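PDB 1JPD: L-Ala-D/L-Glu Epimerase from Escherichia coli, which belongs to the enolase superfamily, joining a mandelate racemase/muconate lactonizing enzyme type N-terminal domain to an enolase C-terminal domain related to TIM barrels. Local coordinates for residues Q126-G131 against S141-A146; Q135-A140 against R168-D173; S235-L240 against L261-E266; I249-T254 against L290-Q295. All coordinates share one frame; numbering follows the deposited sequence.

Following the chain from the N terminus, contact 1 folds helix 133-145 back onto the end of strand 121-128, closing the first half of a beta-alpha-beta unit. Contact 2 opens on helix 133-145, between the two segments of contact 1, and closes at the C-terminal end of helix 160-170. The two therefore cross, and together they pack helix 133-145 on its strand and on the next helix of the barrel domain. Contact 3 ties helix 237-240 to helix 257-269. Contact 4 begins before contact 3 closes and reaches the 3-10 segment 290-295, so these two also cross. Both gather round the end of strand 246-249. Contacts 1 and 3 lie on opposite sides of the chain centre.

Contact 1. Residues Q126-G131 against S141-A146; sequences QTVVIG and STLWQA
Gln126 OE1 accepts a hydrogen bond from the backbone N of Gly320, while NE2 of the same amide lies 4.2 Å from Leu143 CD2. The amide is thus anchored at its oxygen and rests near a methyl group at its nitrogen. The side chain of Gln126 bends at chi2 (-66°) and meets that of Leu143 at about a right angle. Leu143 carries most of the contact from the helix side. Its CG sits beside the backbone N (chi1 -63°), and its two methyl groups serve different partners. CD2 faces the glutamine amide. CD1 reaches the strand backbone, 3.5 Å from Thr127 O, and also packs on Val128, with CD1 of Leu143 4.2 Å from Val128 CG2. The link across the segments is therefore packing by one leucine. Leu143 also touches Leu151 of strand 150-154. Gln126 and Val128 make backbone hydrogen bonds to that strand, at Leu150, Lys152 and Lys154. The short axes of strand 126-128 and helix 141-145 come within 9.7 Å and run nearly antiparallel. This is the packing of a helix on its own strand in a beta-alpha-beta crossover, here strand 121-128, helix 133-145 and strand 150-154 of the barrel domain.

Contact 2. Residues Q135-A140 against R168-D173; sequences QMANSA and RTAVPD
Ala137 CB meets Ala170 CB at 4.1 Å, and one turn further on Ala140 CB meets Val171 CG1 at 4.1 Å. This apolar packing of small side chains carries the contact. The alanines let the backbones come close: the CA atoms of Ala137 and Ala170 are 5.8 Å apart. Val171 has chi1 at -63°, which sets CG1 beside its own backbone N and on the Ala140 side. Methyl groups also lie against backbone carbonyls. Ala170 CB is 3.8 Å from Ala137 O, and Val171 CG1 likewise lies close to Ala140 O. Val171 reaches Trp144 and Leu151 as well, so it sits in a wider apolar layer. A polar bond within 168-173 shapes one side. Arg168 NH1 donates to Val171 O at 2.9 Å, in the carbonyl plane and close to the guanidinium plane, but the bond is clearly bent (132° at the hydrogen). NH1 also bonds to Ala174 O, and NE to Leu199 O. The arginine thus ties down the chain where it leaves helix 160-170, Val171 being the first residue to depart from helical angles. Close packing of consecutive helices, 133-145 and 160-170, over the parallel strands is characteristic of the outer layer of a TIM-barrel-like domain.

Contact 3. Residues S235-L240 against L261-E266; sequences SNLKAL and LALATE
Leu263 is the first residue of the helical segment 261-266 to meet the other side. It leaves its backbone alongside helix 237-240 and not pointing at it, but the end of the side chain comes nearer. With chi1 at 174°, CG is carried opposite the backbone N and lies beside the carbonyl carbon. The CD1 methyl then rests 4.0 Å from Leu237 CD1 and 4.2 Å from Leu237 CG. The other methyl, CD2, turns to Thr254 and to Ile249 of strand 246-249. Leu263 therefore sits between the short helix and the strand. Ala264, next along, also faces that strand and packs on Ile249. Helix 237-240 precedes strand 246-249, and helix 257-269 follows it after the short helix 251-254. The two helices meet on the outer, helical layer, consistent with a TIM-barrel-like domain of the enolase C-terminal type. Glu266 points its CB toward helix 237-240. Its chain bends at chi2 (47°), and the aliphatic part does the touching: CG lies 3.6 Å from Leu237 CD1, with CB near the same methyl. That Leu237 methyl touches both Leu263 CD1 and Glu266 CG. Glu266 OE2 accepts a hydrogen bond from Gln270 NE2, away from this methyl contact.

Contact 4. Residues I249-T254 against L290-Q295; sequences IKLDKT and LPLVPQ
Leu292 CD1 is the meeting point, with a methyl group from each of two residues against it. Ile249 CG2 lies 4.1 Å from this atom, and Leu251 CD2 lies 4.2 Å from the same Leu292 CD1. The buried link is apolar. The side chains are set for it in different ways. In Ile249, with chi1 at -61°, the CG2 branch is opposite the backbone N and beside the carbonyl carbon, and it is this branch that faces Leu292. Leu292 places its CG beside its own backbone N and extends CD1 toward the strand end. Its side chain and that of Ile249 meet at about a right angle. Leu251 leaves its backbone toward the 3-10 segment, and its torsions (chi1 -57°, chi2 -165°) bring CD2 to Leu292 CD1. The second methyl of Leu292, CD2, packs on Leu261, so both methyls are used. Lys250, the N-cap residue, opens helix 251-254: its O accepts from both Lys253 N and Thr254 N, each at 2.9 Å. In 290-295, Val293 N bonds to Leu290 O and Gln295 N to Leu292 O, holding the 3-10 turn. The contact packs the end of barrel strand 246-249 and the short helix 251-254 against the 3-10 segment after helix 283-289, within the TIM-barrel-like enolase C-terminal domain. Around it, Ile249 makes backbone hydrogen bonds with Met275 and Gly277. Leu292 touches Leu276 of strand 273-276, and Leu251 touches Ala260 of helix 257-269 and Cys96 of helix 89-104.

Contact 1. Residues Q126-G131 against S141-A146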
loop_
_atom_site.group_PDB
_atom_site.type_symbol
_atom_site.label_atom_id
_atom_site.label_comp_id
_atom_site.label_asym_id
_atom_site.label_seq_id
_atom_site.Cartn_x
_atom_site.Cartn_y
_atom_site.Cartn_z
ATOM N N GLN A 126 -1.024 -3.880 -12.271
ATOM C CA GLN A 126 -0.518 -2.952 -13.261
ATOM C C GLN A 126 -1.599 -1.916 -13.469
ATOM O O GLN A 126 -2.772 -2.255 -13.646
ATOM C CB GLN A 126 -0.227 -3.659 -14.576
ATOM C CG GLN A 126 1.157 -4.227 -14.626
ATOM C CD GLN A 126 2.239 -3.153 -14.619
ATOM O OE1 GLN A 126 3.334 -3.381 -14.113
ATOM N NE2 GLN A 126 1.942 -1.991 -15.198
ATOM N N THR A 127 -1.213 -0.650 -13.443
ATOM C CA THR A 127 -2.180 0.407 -13.613
ATOM C C THR A 127 -2.557 0.648 -15.065
ATOM O O THR A 127 -1.701 0.697 -15.942
ATOM C CB THR A 127 -1.668 1.743 -13.029
ATOM O OG1 THR A 127 -1.532 1.624 -11.611
ATOM C CG2 THR A 127 -2.642 2.876 -13.349
ATOM N N VAL A 128 -3.859 0.773 -15.301
ATOM C CA VAL A 128 -4.391 1.099 -16.607
ATOM C C VAL A 128 -4.970 2.467 -16.285
ATOM O O VAL A 128 -6.002 2.582 -15.623
ATOM C CB VAL A 128 -5.531 0.164 -17.037
ATOM C CG1 VAL A 128 -6.122 0.656 -18.347
ATOM C CG2 VAL A 128 -5.014 -1.258 -17.194
ATOM N N VAL A 129 -4.283 3.510 -16.726
ATOM C CA VAL A 129 -4.712 4.867 -16.441
ATOM C C VAL A 129 -5.944 5.308 -17.227
ATOM O O VAL A 129 -6.264 4.752 -18.275
ATOM C CB VAL A 129 -3.557 5.852 -16.702
ATOM C CG1 VAL A 129 -2.328 5.434 -15.889
ATOM C CG2 VAL A 129 -3.229 5.880 -18.183
ATOM N N ILE A 130 -6.635 6.314 -16.702
ATOM C CA ILE A 130 -7.825 6.855 -17.341
ATOM C C ILE A 130 -7.532 7.338 -18.763
ATOM O O ILE A 130 -6.457 7.856 -19.046
ATOM C CB ILE A 130 -8.397 8.038 -16.516
ATOM C CG1 ILE A 130 -8.882 7.525 -15.155
ATOM C CG2 ILE A 130 -9.529 8.723 -17.276
ATOM C CD1 ILE A 130 -9.599 8.575 -14.311
ATOM N N GLY A 131 -8.506 7.158 -19.647
ATOM C CA GLY A 131 -8.384 7.575 -21.031
ATOM C C GLY A 131 -9.666 7.149 -21.721
ATOM O O GLY A 131 -10.576 6.631 -21.065
ATOM N N SER A 141 -4.620 -4.409 -23.101
ATOM C CA SER A 141 -4.176 -5.507 -23.950
ATOM C C SER A 141 -2.645 -5.622 -23.985
ATOM O O SER A 141 -2.099 -6.717 -23.858
ATOM C CB SER A 141 -4.725 -5.333 -25.369
ATOM O OG SER A 141 -4.293 -6.396 -26.200
ATOM N N THR A 142 -1.960 -4.493 -24.150
ATOM C CA THR A 142 -0.499 -4.471 -24.195
ATOM C C THR A 142 0.120 -4.935 -22.879
ATOM O O THR A 142 1.105 -5.679 -22.873
ATOM C CB THR A 142 0.029 -3.058 -24.491
ATOM O OG1 THR A 142 -0.451 -2.624 -25.769
ATOM C CG2 THR A 142 1.547 -3.052 -24.492
ATOM N N LEU A 143 -0.452 -4.483 -21.766
ATOM C CA LEU A 143 0.051 -4.865 -20.452
ATOM C C LEU A 143 -0.233 -6.340 -20.198
ATOM O O LEU A 143 0.534 -7.013 -19.509
ATOM C CB LEU A 143 -0.582 -3.991 -19.360
ATOM C CG LEU A 143 -0.241 -2.498 -19.470
ATOM C CD1 LEU A 143 -0.990 -1.697 -18.417
ATOM C CD2 LEU A 143 1.262 -2.310 -19.302
ATOM N N TRP A 144 -1.332 -6.846 -20.754
ATOM C CA TRP A 144 -1.679 -8.258 -20.589
ATOM C C TRP A 144 -0.690 -9.111 -21.379
ATOM O O TRP A 144 -0.263 -10.171 -20.916
ATOM C CB TRP A 144 -3.115 -8.527 -21.066
ATOM C CG TRP A 144 -3.428 -9.990 -21.243
ATOM C CD1 TRP A 144 -3.382 -10.705 -22.411
ATOM C CD2 TRP A 144 -3.764 -10.927 -20.216
ATOM N NE1 TRP A 144 -3.667 -12.022 -22.170
ATOM C CE2 TRP A 144 -3.906 -12.189 -20.832
ATOM C CE3 TRP A 144 -3.962 -10.822 -18.834
ATOM C CZ2 TRP A 144 -4.235 -13.342 -20.111
ATOM C CZ3 TRP A 144 -4.290 -11.972 -18.114
ATOM C CH2 TRP A 144 -4.423 -13.214 -18.756
ATOM N N GLN A 145 -0.321 -8.625 -22.564
ATOM C CA GLN A 145 0.636 -9.308 -23.435
ATOM C C GLN A 145 2.017 -9.335 -22.779
ATOM O O GLN A 145 2.737 -10.325 -22.886
ATOM C CB GLN A 145 0.753 -8.584 -24.783
ATOM C CG GLN A 145 -0.550 -8.420 -25.548
ATOM C CD GLN A 145 -0.929 -9.645 -26.349
ATOM O OE1 GLN A 145 -1.090 -10.741 -25.807
ATOM N NE2 GLN A 145 -1.079 -9.464 -27.657
ATOM N N ALA A 146 2.377 -8.242 -22.106
ATOM C CA ALA A 146 3.676 -8.124 -21.446
ATOM C C ALA A 146 3.803 -8.950 -20.163
ATOM O O ALA A 146 4.877 -8.998 -19.556
ATOM C CB ALA A 146 3.987 -6.652 -21.167
#

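Contact 2. Residues Q135-A140 against R168-D173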
loop_
_atom_site.group_PDB
_atom_site.type_symbol
_atom_site.label_atom_id
_atom_site.label_comp_id
_atom_site.label_asym_id
_atom_site.label_seq_id
_atom_site.Cartn_x
_atom_site.Cartn_y
_atom_site.Cartn_z
ATOM N N GLN A 135 -8.404 3.803 -25.805
ATOM C CA GLN A 135 -7.069 3.908 -25.213
ATOM C C GLN A 135 -6.897 2.975 -24.022
ATOM O O GLN A 135 -5.875 2.302 -23.902
ATOM C CB GLN A 135 -6.778 5.345 -24.778
ATOM C CG GLN A 135 -6.917 6.359 -25.895
ATOM C CD GLN A 135 -6.752 7.780 -25.400
ATOM O OE1 GLN A 135 -7.282 8.144 -24.348
ATOM N NE2 GLN A 135 -6.025 8.596 -26.160
ATOM N N MET A 136 -7.890 2.919 -23.141
ATOM C CA MET A 136 -7.777 2.042 -21.981
ATOM C C MET A 136 -7.765 0.577 -22.380
ATOM O O MET A 136 -7.119 -0.247 -21.730
ATOM C CB MET A 136 -8.907 2.309 -20.991
ATOM C CG MET A 136 -8.899 3.736 -20.473
ATOM S SD MET A 136 -10.087 4.001 -19.165
ATOM C CE MET A 136 -9.211 3.168 -17.806
ATOM N N ALA A 137 -8.465 0.250 -23.457
ATOM C CA ALA A 137 -8.503 -1.128 -23.917
ATOM C C ALA A 137 -7.149 -1.536 -24.507
ATOM O O ALA A 137 -6.631 -2.610 -24.189
ATOM C CB ALA A 137 -9.620 -1.309 -24.944
ATOM N N ASN A 138 -6.572 -0.679 -25.352
ATOM C CA ASN A 138 -5.272 -0.978 -25.959
ATOM C C ASN A 138 -4.210 -1.149 -24.889
ATOM O O ASN A 138 -3.384 -2.067 -24.953
ATOM C CB ASN A 138 -4.827 0.127 -26.919
ATOM C CG ASN A 138 -5.606 0.121 -28.212
ATOM O OD1 ASN A 138 -5.865 -0.940 -28.794
ATOM N ND2 ASN A 138 -5.975 1.310 -28.681
ATOM N N SER A 139 -4.228 -0.256 -23.905
ATOM C CA SER A 139 -3.269 -0.317 -22.818
ATOM C C SER A 139 -3.404 -1.628 -22.060
ATOM O O SER A 139 -2.405 -2.296 -21.793
ATOM C CB SER A 139 -3.476 0.853 -21.860
ATOM O OG SER A 139 -2.617 0.730 -20.738
ATOM N N ALA A 140 -4.637 -1.995 -21.719
ATOM C CA ALA A 140 -4.893 -3.235 -20.996
ATOM C C ALA A 140 -4.389 -4.434 -21.793
ATOM O O ALA A 140 -3.795 -5.366 -21.237
ATOM C CB ALA A 140 -6.374 -3.382 -20.721
ATOM N N ARG A 168 -12.630 -5.106 -20.650
ATOM C CA ARG A 168 -12.901 -6.529 -20.461
ATOM C C ARG A 168 -12.928 -7.286 -21.791
ATOM O O ARG A 168 -12.457 -8.419 -21.871
ATOM C CB ARG A 168 -14.231 -6.747 -19.728
ATOM C CG ARG A 168 -14.673 -8.212 -19.713
ATOM C CD ARG A 168 -13.567 -9.104 -19.164
ATOM N NE ARG A 168 -13.551 -9.138 -17.703
ATOM C CZ ARG A 168 -12.496 -9.492 -16.976
ATOM N NH1 ARG A 168 -11.361 -9.836 -17.572
ATOM N NH2 ARG A 168 -12.585 -9.527 -15.656
ATOM N N THR A 169 -13.484 -6.666 -22.827
ATOM C CA THR A 169 -13.549 -7.299 -24.142
ATOM C C THR A 169 -12.133 -7.538 -24.673
ATOM O O THR A 169 -11.882 -8.522 -25.375
ATOM C CB THR A 169 -14.312 -6.414 -25.174
ATOM O OG1 THR A 169 -15.651 -6.174 -24.720
ATOM C CG2 THR A 169 -14.359 -7.099 -26.537
ATOM N N ALA A 170 -11.217 -6.633 -24.330
ATOM C CA ALA A 170 -9.825 -6.715 -24.770
ATOM C C ALA A 170 -9.025 -7.768 -24.013
ATOM O O ALA A 170 -8.244 -8.507 -24.616
ATOM C CB ALA A 170 -9.153 -5.354 -24.632
ATOM N N VAL A 171 -9.201 -7.824 -22.696
ATOM C CA VAL A 171 -8.488 -8.796 -21.884
ATOM C C VAL A 171 -9.508 -9.637 -21.130
ATOM O O VAL A 171 -9.639 -9.545 -19.910
ATOM C CB VAL A 171 -7.512 -8.100 -20.897
ATOM C CG1 VAL A 171 -6.441 -7.343 -21.686
ATOM C CG2 VAL A 171 -8.265 -7.137 -19.998
ATOM N N PRO A 172 -10.239 -10.493 -21.863
ATOM C CA PRO A 172 -11.262 -11.357 -21.270
ATOM C C PRO A 172 -10.737 -12.278 -20.178
ATOM O O PRO A 172 -11.500 -12.723 -19.328
ATOM C CB PRO A 172 -11.802 -12.121 -22.477
ATOM C CG PRO A 172 -10.590 -12.259 -23.328
ATOM C CD PRO A 172 -10.005 -10.867 -23.270
ATOM N N ASP A 173 -9.438 -12.556 -20.190
ATOM C CA ASP A 173 -8.864 -13.444 -19.183
ATOM C C ASP A 173 -8.147 -12.738 -18.048
ATOM O O ASP A 173 -7.787 -13.369 -17.057
ATOM C CB ASP A 173 -7.893 -14.432 -19.829
ATOM C CG ASP A 173 -8.578 -15.364 -20.797
ATOM O OD1 ASP A 173 -9.657 -15.888 -20.444
ATOM O OD2 ASP A 173 -8.036 -15.577 -21.904
#

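Contact 3. Residues S235-L240 against L261-E266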
loop_
_atom_site.group_PDB
_atom_site.type_symbol
_atom_site.label_atom_id
_atom_site.label_comp_id
_atom_site.label_asym_id
_atom_site.label_seq_id
_atom_site.Cartn_x
_atom_site.Cartn_y
_atom_site.Cartn_z
ATOM N N SER A 235 -8.347 0.292 14.478
ATOM C CA SER A 235 -9.309 1.225 15.040
ATOM C C SER A 235 -10.505 1.537 14.124
ATOM O O SER A 235 -11.595 1.843 14.613
ATOM C CB SER A 235 -8.570 2.516 15.412
ATOM O OG SER A 235 -9.441 3.521 15.896
ATOM N N ASN A 236 -10.313 1.461 12.808
ATOM C CA ASN A 236 -11.405 1.749 11.876
ATOM C C ASN A 236 -12.251 0.506 11.558
ATOM O O ASN A 236 -13.354 0.616 11.012
ATOM C CB ASN A 236 -10.865 2.334 10.554
ATOM C CG ASN A 236 -9.833 3.447 10.764
ATOM O OD1 ASN A 236 -8.632 3.188 10.829
ATOM N ND2 ASN A 236 -10.301 4.687 10.874
ATOM N N LEU A 237 -11.746 -0.675 11.906
ATOM C CA LEU A 237 -12.464 -1.916 11.610
ATOM C C LEU A 237 -13.948 -1.931 11.968
ATOM O O LEU A 237 -14.757 -2.514 11.250
ATOM C CB LEU A 237 -11.759 -3.106 12.263
ATOM C CG LEU A 237 -10.469 -3.487 11.537
ATOM C CD1 LEU A 237 -9.774 -4.642 12.238
ATOM C CD2 LEU A 237 -10.811 -3.854 10.109
ATOM N N LYS A 238 -14.311 -1.295 13.073
ATOM C CA LYS A 238 -15.706 -1.257 13.483
ATOM C C LYS A 238 -16.526 -0.494 12.452
ATOM O O LYS A 238 -17.543 -0.985 11.960
ATOM C CB LYS A 238 -15.839 -0.563 14.833
ATOM C CG LYS A 238 -17.271 -0.222 15.194
ATOM C CD LYS A 238 -17.301 0.916 16.187
ATOM C CE LYS A 238 -18.715 1.292 16.553
ATOM N NZ LYS A 238 -18.696 2.460 17.453
ATOM N N ALA A 239 -16.075 0.717 12.140
ATOM C CA ALA A 239 -16.753 1.572 11.176
ATOM C C ALA A 239 -16.872 0.886 9.822
ATOM O O ALA A 239 -17.917 0.951 9.175
ATOM C CB ALA A 239 -16.001 2.892 11.026
ATOM N N LEU A 240 -15.800 0.222 9.400
ATOM C CA LEU A 240 -15.793 -0.455 8.111
ATOM C C LEU A 240 -16.767 -1.635 7.997
ATOM O O LEU A 240 -17.299 -1.898 6.921
ATOM C CB LEU A 240 -14.373 -0.926 7.776
ATOM C CG LEU A 240 -13.265 0.133 7.696
ATOM C CD1 LEU A 240 -11.967 -0.540 7.273
ATOM C CD2 LEU A 240 -13.641 1.230 6.710
ATOM N N LEU A 261 0.691 -6.009 10.540
ATOM C CA LEU A 261 0.536 -7.424 10.879
ATOM C C LEU A 261 -0.669 -7.661 11.787
ATOM O O LEU A 261 -1.476 -8.560 11.543
ATOM C CB LEU A 261 1.807 -7.957 11.562
ATOM C CG LEU A 261 3.034 -8.144 10.653
ATOM C CD1 LEU A 261 4.286 -8.366 11.478
ATOM C CD2 LEU A 261 2.789 -9.311 9.711
ATOM N N ALA A 262 -0.792 -6.855 12.833
ATOM C CA ALA A 262 -1.906 -6.993 13.757
ATOM C C ALA A 262 -3.223 -6.669 13.055
ATOM O O ALA A 262 -4.277 -7.193 13.420
ATOM C CB ALA A 262 -1.711 -6.069 14.951
ATOM N N LEU A 263 -3.157 -5.800 12.049
ATOM C CA LEU A 263 -4.345 -5.415 11.306
ATOM C C LEU A 263 -4.776 -6.572 10.429
ATOM O O LEU A 263 -5.962 -6.867 10.333
ATOM C CB LEU A 263 -4.073 -4.169 10.452
ATOM C CG LEU A 263 -5.165 -3.696 9.482
ATOM C CD1 LEU A 263 -6.502 -3.614 10.182
ATOM C CD2 LEU A 263 -4.781 -2.345 8.912
ATOM N N ALA A 264 -3.808 -7.231 9.798
ATOM C CA ALA A 264 -4.089 -8.374 8.931
ATOM C C ALA A 264 -4.804 -9.454 9.736
ATOM O O ALA A 264 -5.874 -9.928 9.352
ATOM C CB ALA A 264 -2.788 -8.924 8.349
ATOM N N THR A 265 -4.202 -9.828 10.863
ATOM C CA THR A 265 -4.768 -10.839 11.747
ATOM C C THR A 265 -6.159 -10.421 12.199
ATOM O O THR A 265 -7.134 -11.153 12.039
ATOM C CB THR A 265 -3.907 -11.022 13.017
ATOM O OG1 THR A 265 -2.579 -11.402 12.646
ATOM C CG2 THR A 265 -4.509 -12.096 13.922
ATOM N N GLU A 266 -6.235 -9.229 12.771
ATOM C CA GLU A 266 -7.489 -8.705 13.279
ATOM C C GLU A 266 -8.573 -8.550 12.219
ATOM O O GLU A 266 -9.743 -8.832 12.481
ATOM C CB GLU A 266 -7.238 -7.363 13.963
ATOM C CG GLU A 266 -8.409 -6.862 14.769
ATOM C CD GLU A 266 -8.990 -7.943 15.645
ATOM O OE1 GLU A 266 -8.235 -8.860 16.044
ATOM O OE2 GLU A 266 -10.199 -7.873 15.942
#

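Contact 4. Residues I249-T254 against L290-Q295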
loop_
_atom_site.group_PDB
_atom_site.type_symbol
_atom_site.label_atom_id
_atom_site.label_comp_id
_atom_site.label_asym_id
_atom_site.label_seq_id
_atom_site.Cartn_x
_atom_site.Cartn_y
_atom_site.Cartn_z
ATOM N N ILE A 249 -4.288 -2.545 3.091
ATOM C CA ILE A 249 -3.269 -2.255 4.102
ATOM C C ILE A 249 -2.034 -1.577 3.510
ATOM O O ILE A 249 -1.457 -2.063 2.538
ATOM C CB ILE A 249 -2.793 -3.553 4.810
ATOM C CG1 ILE A 249 -3.969 -4.223 5.522
ATOM C CG2 ILE A 249 -1.679 -3.229 5.806
ATOM C CD1 ILE A 249 -3.652 -5.616 6.051
ATOM N N LYS A 250 -1.640 -0.453 4.104
ATOM C CA LYS A 250 -0.450 0.291 3.682
ATOM C C LYS A 250 0.309 0.680 4.935
ATOM O O LYS A 250 -0.272 1.246 5.870
ATOM C CB LYS A 250 -0.825 1.548 2.910
ATOM C CG LYS A 250 -1.382 1.270 1.545
ATOM C CD LYS A 250 -1.610 2.554 0.778
ATOM C CE LYS A 250 -2.230 2.253 -0.559
ATOM N NZ LYS A 250 -2.399 3.472 -1.380
ATOM N N LEU A 251 1.604 0.381 4.955
ATOM C CA LEU A 251 2.426 0.681 6.126
ATOM C C LEU A 251 2.432 2.150 6.549
ATOM O O LEU A 251 2.500 2.442 7.740
ATOM C CB LEU A 251 3.861 0.194 5.908
ATOM C CG LEU A 251 4.009 -1.294 5.592
ATOM C CD1 LEU A 251 5.466 -1.684 5.785
ATOM C CD2 LEU A 251 3.111 -2.125 6.488
ATOM N N ASP A 252 2.359 3.072 5.592
ATOM C CA ASP A 252 2.332 4.491 5.926
ATOM C C ASP A 252 1.046 4.857 6.677
ATOM O O ASP A 252 1.033 5.804 7.462
ATOM C CB ASP A 252 2.445 5.361 4.665
ATOM C CG ASP A 252 3.823 5.292 4.018
ATOM O OD1 ASP A 252 4.823 5.593 4.704
ATOM O OD2 ASP A 252 3.905 4.946 2.818
ATOM N N LYS A 253 -0.034 4.116 6.437
ATOM C CA LYS A 253 -1.299 4.387 7.116
ATOM C C LYS A 253 -1.384 3.639 8.454
ATOM O O LYS A 253 -1.932 4.165 9.421
ATOM C CB LYS A 253 -2.493 4.000 6.228
ATOM C CG LYS A 253 -2.624 4.789 4.926
ATOM C CD LYS A 253 -3.878 4.381 4.139
ATOM C CE LYS A 253 -3.827 2.902 3.737
ATOM N NZ LYS A 253 -5.072 2.429 3.037
ATOM N N THR A 254 -0.857 2.417 8.510
ATOM C CA THR A 254 -0.888 1.632 9.752
ATOM C C THR A 254 0.215 2.109 10.687
ATOM O O THR A 254 0.207 1.813 11.879
ATOM C CB THR A 254 -0.631 0.122 9.516
ATOM O OG1 THR A 254 0.670 -0.049 8.934
ATOM C CG2 THR A 254 -1.690 -0.485 8.607
ATOM N N LEU A 290 6.715 -6.847 2.369
ATOM C CA LEU A 290 6.646 -8.233 1.908
ATOM C C LEU A 290 6.104 -9.286 2.876
ATOM O O LEU A 290 5.306 -10.135 2.484
ATOM C CB LEU A 290 8.009 -8.664 1.377
ATOM C CG LEU A 290 8.360 -7.890 0.106
ATOM C CD1 LEU A 290 9.794 -8.198 -0.314
ATOM C CD2 LEU A 290 7.368 -8.246 -0.998
ATOM N N PRO A 291 6.513 -9.243 4.150
ATOM C CA PRO A 291 6.019 -10.234 5.111
ATOM C C PRO A 291 4.506 -10.462 5.066
ATOM O O PRO A 291 4.028 -11.524 5.461
ATOM C CB PRO A 291 6.478 -9.665 6.450
ATOM C CG PRO A 291 7.771 -9.019 6.096
ATOM C CD PRO A 291 7.434 -8.297 4.805
ATOM N N LEU A 292 3.760 -9.472 4.587
ATOM C CA LEU A 292 2.303 -9.576 4.504
ATOM C C LEU A 292 1.787 -10.286 3.248
ATOM O O LEU A 292 0.664 -10.784 3.231
ATOM C CB LEU A 292 1.671 -8.177 4.574
ATOM C CG LEU A 292 1.811 -7.386 5.876
ATOM C CD1 LEU A 292 1.438 -5.939 5.650
ATOM C CD2 LEU A 292 0.927 -8.000 6.941
ATOM N N VAL A 293 2.607 -10.335 2.204
ATOM C CA VAL A 293 2.210 -10.943 0.937
ATOM C C VAL A 293 1.451 -12.271 0.998
ATOM O O VAL A 293 0.417 -12.423 0.349
ATOM C CB VAL A 293 3.424 -11.109 -0.002
ATOM C CG1 VAL A 293 2.994 -11.814 -1.279
ATOM C CG2 VAL A 293 4.013 -9.742 -0.340
ATOM N N PRO A 294 1.949 -13.252 1.770
ATOM C CA PRO A 294 1.228 -14.528 1.833
ATOM C C PRO A 294 -0.173 -14.442 2.440
ATOM O O PRO A 294 -0.931 -15.408 2.379
ATOM C CB PRO A 294 2.170 -15.415 2.646
ATOM C CG PRO A 294 2.853 -14.444 3.537
ATOM C CD PRO A 294 3.164 -13.299 2.599
ATOM N N GLN A 295 -0.528 -13.294 3.010
ATOM C CA GLN A 295 -1.854 -13.135 3.610
ATOM C C GLN A 295 -2.868 -12.374 2.767
ATOM O O GLN A 295 -4.051 -12.341 3.111
ATOM C CB GLN A 295 -1.767 -12.416 4.954
ATOM C CG GLN A 295 -1.105 -13.192 6.050
ATOM C CD GLN A 295 -1.347 -12.567 7.401
ATOM O OE1 GLN A 295 -2.493 -12.411 7.827
ATOM N NE2 GLN A 295 -0.268 -12.206 8.089
#